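Local coordinates for protein monooxygenase (PDB 2I7G) that probably catalyses flavin-dependent oxidation of an as yet unidentified substrate, as a TIM-barrel member of the luciferase-like monooxygenase family, at residues T28-V32 with R47-L51; I254-F259 with G304-L308. All coordinates share one frame; numbering follows the deposited sequence. Where two conformers were deposited one is given.

Contact 1: residues T28-V32 with R47-L51; sequences TFADV and RLREL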
loop_
_atom_site.group_PDB
_atom_site.type_symbol
_atom_site.label_atom_id
_atom_site.label_comp_id
_atom_site.label_asym_id
_atom_site.label_seq_id
_atom_site.Cartn_x
_atom_site.Cartn_y
_atom_site.Cartn_z
ATOM N N THR B 28 9.856 -8.026 -11.457
ATOM C CA THR B 28 8.904 -9.087 -11.813
ATOM C C THR B 28 7.506 -8.476 -11.798
ATOM O O THR B 28 7.290 -7.406 -11.166
ATOM C CB THR B 28 9.024 -10.330 -10.876
ATOM O OG1 THR B 28 8.083 -11.366 -11.247
ATOM C CG2 THR B 28 8.749 -9.940 -9.420
ATOM N N PHE B 29 6.586 -9.193 -12.450
ATOM C CA PHE B 29 5.181 -8.863 -12.462
ATOM C C PHE B 29 4.384 -9.759 -11.517
ATOM O O PHE B 29 3.162 -9.526 -11.329
ATOM C CB PHE B 29 4.609 -8.986 -13.894
ATOM C CG PHE B 29 5.270 -8.069 -14.904
ATOM C CD1 PHE B 29 5.976 -6.935 -14.495
ATOM C CD2 PHE B 29 5.167 -8.342 -16.271
ATOM C CE1 PHE B 29 6.561 -6.061 -15.427
ATOM C CE2 PHE B 29 5.749 -7.511 -17.212
ATOM C CZ PHE B 29 6.469 -6.362 -16.806
ATOM N N ALA B 30 5.073 -10.766 -10.942
ATOM C CA ALA B 30 4.475 -11.690 -9.983
ATOM C C ALA B 30 3.299 -12.421 -10.648
ATOM O O ALA B 30 2.149 -12.359 -10.194
ATOM C CB ALA B 30 4.026 -10.933 -8.713
ATOM N N ASP B 31 3.627 -13.124 -11.728
ATOM C CA ASP B 31 2.713 -14.020 -12.467
ATOM C C ASP B 31 2.180 -15.114 -11.549
ATOM O O ASP B 31 2.900 -15.641 -10.701
ATOM C CB ASP B 31 3.494 -14.673 -13.628
ATOM C CG ASP B 31 4.338 -13.653 -14.440
ATOM O OD1 ASP B 31 4.327 -13.737 -15.686
ATOM O OD2 ASP B 31 4.996 -12.754 -13.860
ATOM N N VAL B 32 0.916 -15.457 -11.754
ATOM C CA VAL B 32 0.287 -16.602 -11.131
ATOM C C VAL B 32 -0.382 -17.506 -12.187
ATOM O O VAL B 32 -0.619 -17.110 -13.348
ATOM C CB VAL B 32 -0.759 -16.180 -10.042
ATOM C CG1 VAL B 32 -0.044 -15.378 -8.922
ATOM C CG2 VAL B 32 -1.908 -15.347 -10.646
ATOM N N ARG B 47 1.834 -16.997 -4.035
ATOM C CA ARG B 47 2.713 -16.194 -4.903
ATOM C C ARG B 47 3.368 -15.042 -4.135
ATOM O O ARG B 47 4.576 -14.773 -4.302
ATOM C CB ARG B 47 1.987 -15.672 -6.145
ATOM C CG ARG B 47 2.941 -14.950 -7.109
ATOM C CD ARG B 47 4.004 -15.921 -7.740
ATOM N NE ARG B 47 5.058 -15.296 -8.577
ATOM C CZ ARG B 47 6.198 -14.768 -8.090
ATOM N NH1 ARG B 47 6.451 -14.765 -6.770
ATOM N NH2 ARG B 47 7.116 -14.259 -8.907
ATOM N N LEU B 48 2.602 -14.380 -3.266
ATOM C CA LEU B 48 3.171 -13.226 -2.551
ATOM C C LEU B 48 4.181 -13.685 -1.474
ATOM O O LEU B 48 5.174 -13.013 -1.229
ATOM C CB LEU B 48 2.056 -12.369 -1.960
ATOM C CG LEU B 48 1.301 -11.558 -3.031
ATOM C CD1 LEU B 48 0.292 -10.668 -2.286
ATOM C CD2 LEU B 48 2.280 -10.660 -3.860
ATOM N N ARG B 49 3.904 -14.810 -0.818
ATOM C CA ARG B 49 4.882 -15.381 0.110
ATOM C C ARG B 49 6.195 -15.667 -0.643
ATOM O O ARG B 49 7.283 -15.254 -0.202
ATOM C CB ARG B 49 4.340 -16.640 0.805
ATOM C CG ARG B 49 5.452 -17.521 1.410
ATOM C CD ARG B 49 4.976 -18.552 2.424
ATOM N NE ARG B 49 3.959 -19.462 1.902
ATOM C CZ ARG B 49 4.147 -20.368 0.948
ATOM N NH1 ARG B 49 5.330 -20.500 0.364
ATOM N NH2 ARG B 49 3.134 -21.146 0.579
ATOM N N GLU B 50 6.086 -16.326 -1.800
ATOM C CA GLU B 50 7.261 -16.610 -2.629
ATOM C C GLU B 50 7.979 -15.319 -3.087
ATOM O O GLU B 50 9.229 -15.234 -3.042
ATOM C CB GLU B 50 6.840 -17.468 -3.824
ATOM C CG GLU B 50 6.656 -18.912 -3.464
ATOM C CD GLU B 50 5.946 -19.710 -4.573
ATOM O OE1 GLU B 50 5.489 -19.121 -5.600
ATOM O OE2 GLU B 50 5.794 -20.928 -4.351
ATOM N N LEU B 51 7.192 -14.311 -3.477
ATOM C CA LEU B 51 7.772 -13.049 -3.925
ATOM C C LEU B 51 8.598 -12.397 -2.805
ATOM O O LEU B 51 9.714 -11.901 -3.055
ATOM C CB LEU B 51 6.656 -12.102 -4.377
ATOM C CG LEU B 51 7.091 -10.705 -4.874
ATOM C CD1 LEU B 51 8.016 -10.835 -6.110
ATOM C CD2 LEU B 51 5.801 -9.942 -5.192
HETATM O O HOH W 1 6.549 -14.341 -11.658
#
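Arg47 NH2 donates to a water at 2.8 Å, measured NH2 to water oxygen, and that water passes the link on to the loop that follows strand 23-28. It donates in turn to Asp31 OD2 over 3.1 Å, so the arginine and the aspartate, whose charged atoms do not touch, are joined by one solvent molecule lying in the guanidinium plane. In that plane too lies the carbonyl oxygen of Asp31, which takes a weak, bent bond from Arg47 NE (3.0 Å, N-H...O angle 127°). Ala30 CA covers one face of the guanidinium, 3.8 Å from Arg47 NH2.

The arginine reaches this place by leaving its helix with CG anti to the backbone N (chi1 -175°) and then bending at chi2. Its aliphatic stem crosses Val32 at a slant, Val32 CG1 sitting 3.5 Å from both Arg47 CB and Arg47 CG. One helical turn on, Leu51 lies alongside Thr28, with CD1 3.5 Å from Thr28 CG2, while its other methyl meets Ala30 CB. The Thr28 hydroxyl, set opposite the backbone N (chi1 -180°), closes an ST turn in which OG1 accepts from Ala30 N at 3.1 Å; OG1 is also hydrogen-bonded to Ala335 O.

Both charges have direct partners elsewhere, Arg47 with Glu54 on its own helix and Asp31 with Arg281. Glu54, the water and the Asp31 carbonyl together would favour a charged Arg47, and the water couples it to the separately paired Asp31, tying the loop at the C-terminal end of the first barrel strand to helix 40-60.

Contact 2: residues I254-F259 with G304-L308; sequences INVHGF and GNLFL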
loop_
_atom_site.group_PDB
_atom_site.type_symbol
_atom_site.label_atom_id
_atom_site.label_comp_id
_atom_site.label_asym_id
_atom_site.label_seq_id
_atom_site.Cartn_x
_atom_site.Cartn_y
_atom_site.Cartn_z
ATOM N N ILE B 254 18.849 -0.362 -18.397
ATOM C CA ILE B 254 18.207 -1.277 -19.345
ATOM C C ILE B 254 17.451 -2.351 -18.564
ATOM O O ILE B 254 17.936 -2.859 -17.531
ATOM C CB ILE B 254 19.171 -1.860 -20.403
ATOM C CG1 ILE B 254 20.209 -2.811 -19.762
ATOM C CG2 ILE B 254 19.822 -0.700 -21.268
ATOM C CD1 ILE B 254 21.183 -3.471 -20.782
ATOM N N ASN B 255 16.253 -2.672 -19.045
ATOM C CA ASN B 255 15.363 -3.625 -18.388
ATOM C C ASN B 255 15.212 -4.791 -19.372
ATOM O O ASN B 255 14.702 -4.601 -20.459
ATOM C CB ASN B 255 13.988 -3.000 -18.183
ATOM C CG ASN B 255 13.980 -1.865 -17.172
ATOM O OD1 ASN B 255 15.003 -1.466 -16.631
ATOM N ND2 ASN B 255 12.781 -1.323 -16.941
ATOM N N VAL B 256 15.682 -5.970 -18.988
ATOM C CA VAL B 256 15.761 -7.089 -19.913
ATOM C C VAL B 256 15.160 -8.359 -19.284
ATOM O O VAL B 256 15.063 -8.481 -18.040
ATOM C CB VAL B 256 17.246 -7.374 -20.306
ATOM C CG1 VAL B 256 17.903 -6.109 -20.815
ATOM C CG2 VAL B 256 18.070 -7.952 -19.121
ATOM N N HIS B 257 14.822 -9.305 -20.152
ATOM C CA HIS B 257 14.401 -10.621 -19.702
ATOM C C HIS B 257 15.583 -11.560 -19.726
ATOM O O HIS B 257 16.497 -11.396 -20.537
ATOM C CB HIS B 257 13.283 -11.150 -20.586
ATOM C CG HIS B 257 12.044 -10.316 -20.509
ATOM N ND1 HIS B 257 11.592 -9.548 -21.563
ATOM C CD2 HIS B 257 11.199 -10.071 -19.478
ATOM C CE1 HIS B 257 10.501 -8.894 -21.194
ATOM N NE2 HIS B 257 10.231 -9.209 -19.943
ATOM N N GLY B 258 15.543 -12.563 -18.856
ATOM C CA GLY B 258 16.614 -13.564 -18.875
ATOM C C GLY B 258 16.561 -14.497 -17.688
ATOM O O GLY B 258 15.548 -14.577 -16.969
ATOM N N PHE B 259 17.638 -15.258 -17.506
ATOM C CA PHE B 259 17.633 -16.228 -16.416
ATOM C C PHE B 259 19.066 -16.713 -16.189
ATOM O O PHE B 259 19.848 -16.812 -17.138
ATOM C CB PHE B 259 16.701 -17.398 -16.769
ATOM C CG PHE B 259 16.562 -18.424 -15.676
ATOM C CD1 PHE B 259 16.155 -18.059 -14.379
ATOM C CD2 PHE B 259 16.840 -19.766 -15.944
ATOM C CE1 PHE B 259 16.043 -19.029 -13.362
ATOM C CE2 PHE B 259 16.718 -20.755 -14.915
ATOM C CZ PHE B 259 16.346 -20.375 -13.641
ATOM N N GLY B 304 21.924 -11.085 -28.624
ATOM C CA GLY B 304 20.484 -11.099 -28.518
ATOM C C GLY B 304 19.960 -10.402 -27.269
ATOM O O GLY B 304 20.697 -10.139 -26.333
ATOM N N ASN B 305 18.658 -10.206 -27.218
ATOM C CA ASN B 305 18.065 -9.441 -26.127
ATOM C C ASN B 305 17.838 -10.230 -24.814
ATOM O O ASN B 305 17.556 -9.628 -23.759
ATOM C CB ASN B 305 16.751 -8.827 -26.602
ATOM C CG ASN B 305 15.777 -9.882 -27.019
ATOM O OD1 ASN B 305 15.115 -10.441 -26.201
ATOM N ND2 ASN B 305 15.749 -10.206 -28.322
ATOM N N LEU B 306 17.984 -11.557 -24.850
ATOM C CA LEU B 306 17.778 -12.373 -23.631
ATOM C C LEU B 306 19.114 -12.594 -22.914
ATOM O O LEU B 306 20.072 -13.116 -23.522
ATOM C CB LEU B 306 17.161 -13.729 -23.975
ATOM C CG LEU B 306 15.725 -13.681 -24.541
ATOM C CD1 LEU B 306 15.215 -15.126 -24.793
ATOM C CD2 LEU B 306 14.798 -12.941 -23.544
ATOM N N PHE B 307 19.180 -12.166 -21.643
ATOM C CA PHE B 307 20.408 -12.241 -20.830
ATOM C C PHE B 307 20.318 -13.553 -20.048
ATOM O O PHE B 307 19.733 -13.623 -18.945
ATOM C CB PHE B 307 20.514 -10.996 -19.933
ATOM C CG PHE B 307 21.015 -9.801 -20.679
ATOM C CD1 PHE B 307 22.247 -9.234 -20.389
ATOM C CD2 PHE B 307 20.220 -9.240 -21.696
ATOM C CE1 PHE B 307 22.689 -8.142 -21.101
ATOM C CE2 PHE B 307 20.662 -8.142 -22.437
ATOM C CZ PHE B 307 21.900 -7.601 -22.139
ATOM N N LEU B 308 20.860 -14.609 -20.655
ATOM C CA LEU B 308 20.543 -15.966 -20.175
ATOM C C LEU B 308 21.746 -16.924 -20.243
ATOM O O LEU B 308 22.415 -17.030 -21.286
ATOM C CB LEU B 308 19.419 -16.533 -21.008
ATOM C CG LEU B 308 18.851 -17.868 -20.551
ATOM C CD1 LEU B 308 17.373 -17.903 -20.804
ATOM C CD2 LEU B 308 19.564 -19.054 -21.268
HETATM O O HOH W 2 15.028 -8.828 -22.960
#
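With CG anti to its carbonyl carbon (chi1 -79°), Phe307 brings its ring alongside Val256, which is itself rotated (chi1 -53°) to present both methyls. The two side chains cross at about a right angle: Val256 CG2 approaches Phe307 CD2 obliquely to 3.6 Å, and CG1 reaches CE2. Farther along the ring, Ile254 CD1 touches CZ more loosely. Phe330 and Lys317, the latter through a cation-pi contact, also meet this ring.

Behind the side chains the backbones run parallel: the short strand 307-309 is added as a branch at the C-terminal end of TIM-barrel strand 252-260, whose earlier residues pair with 329-333. Phe307 N donates to His257 O in its carbonyl plane (3.0 Å, N-H...O angle 166°), and Phe307 O accepts from Phe259 N, here tilted from the plane. Gly258 adds a CA-H...O contact, its CA 3.1 Å from Phe307 O.

Two residues earlier, at Asn305, a water stands in for a direct bond, accepting from His257 N at 2.9 Å and donating to Asn305 O at 2.8 Å. Leu306 CD2 packs on His257 CB, whereas the imidazole leads away to Arg286, which also binds Asn305 OD1. On the sheet face across from Phe307, Leu308 CD1 rests 4.1 Å from Phe259 CB, next to Ala267 of helix 264-272.

Both contacts are buried and both belong to the same barrel, yet they join different kinds of element. Contact 1 lies in the loop-helix connection after strand 23-28, whereas contact 2, much later in the chain, pairs strand 252-260 with the short strand 307-309, a branch off the barrel sheet. The chemistry follows the place: where an irregular loop meets a helix, polar contacts through an arginine are joined by apolar packing, while between strands a regular backbone pairing carries apolar side chains on both faces. Their centres lie about 19 Å apart and they do not touch, but helix 279-286 supplies an arginine to each.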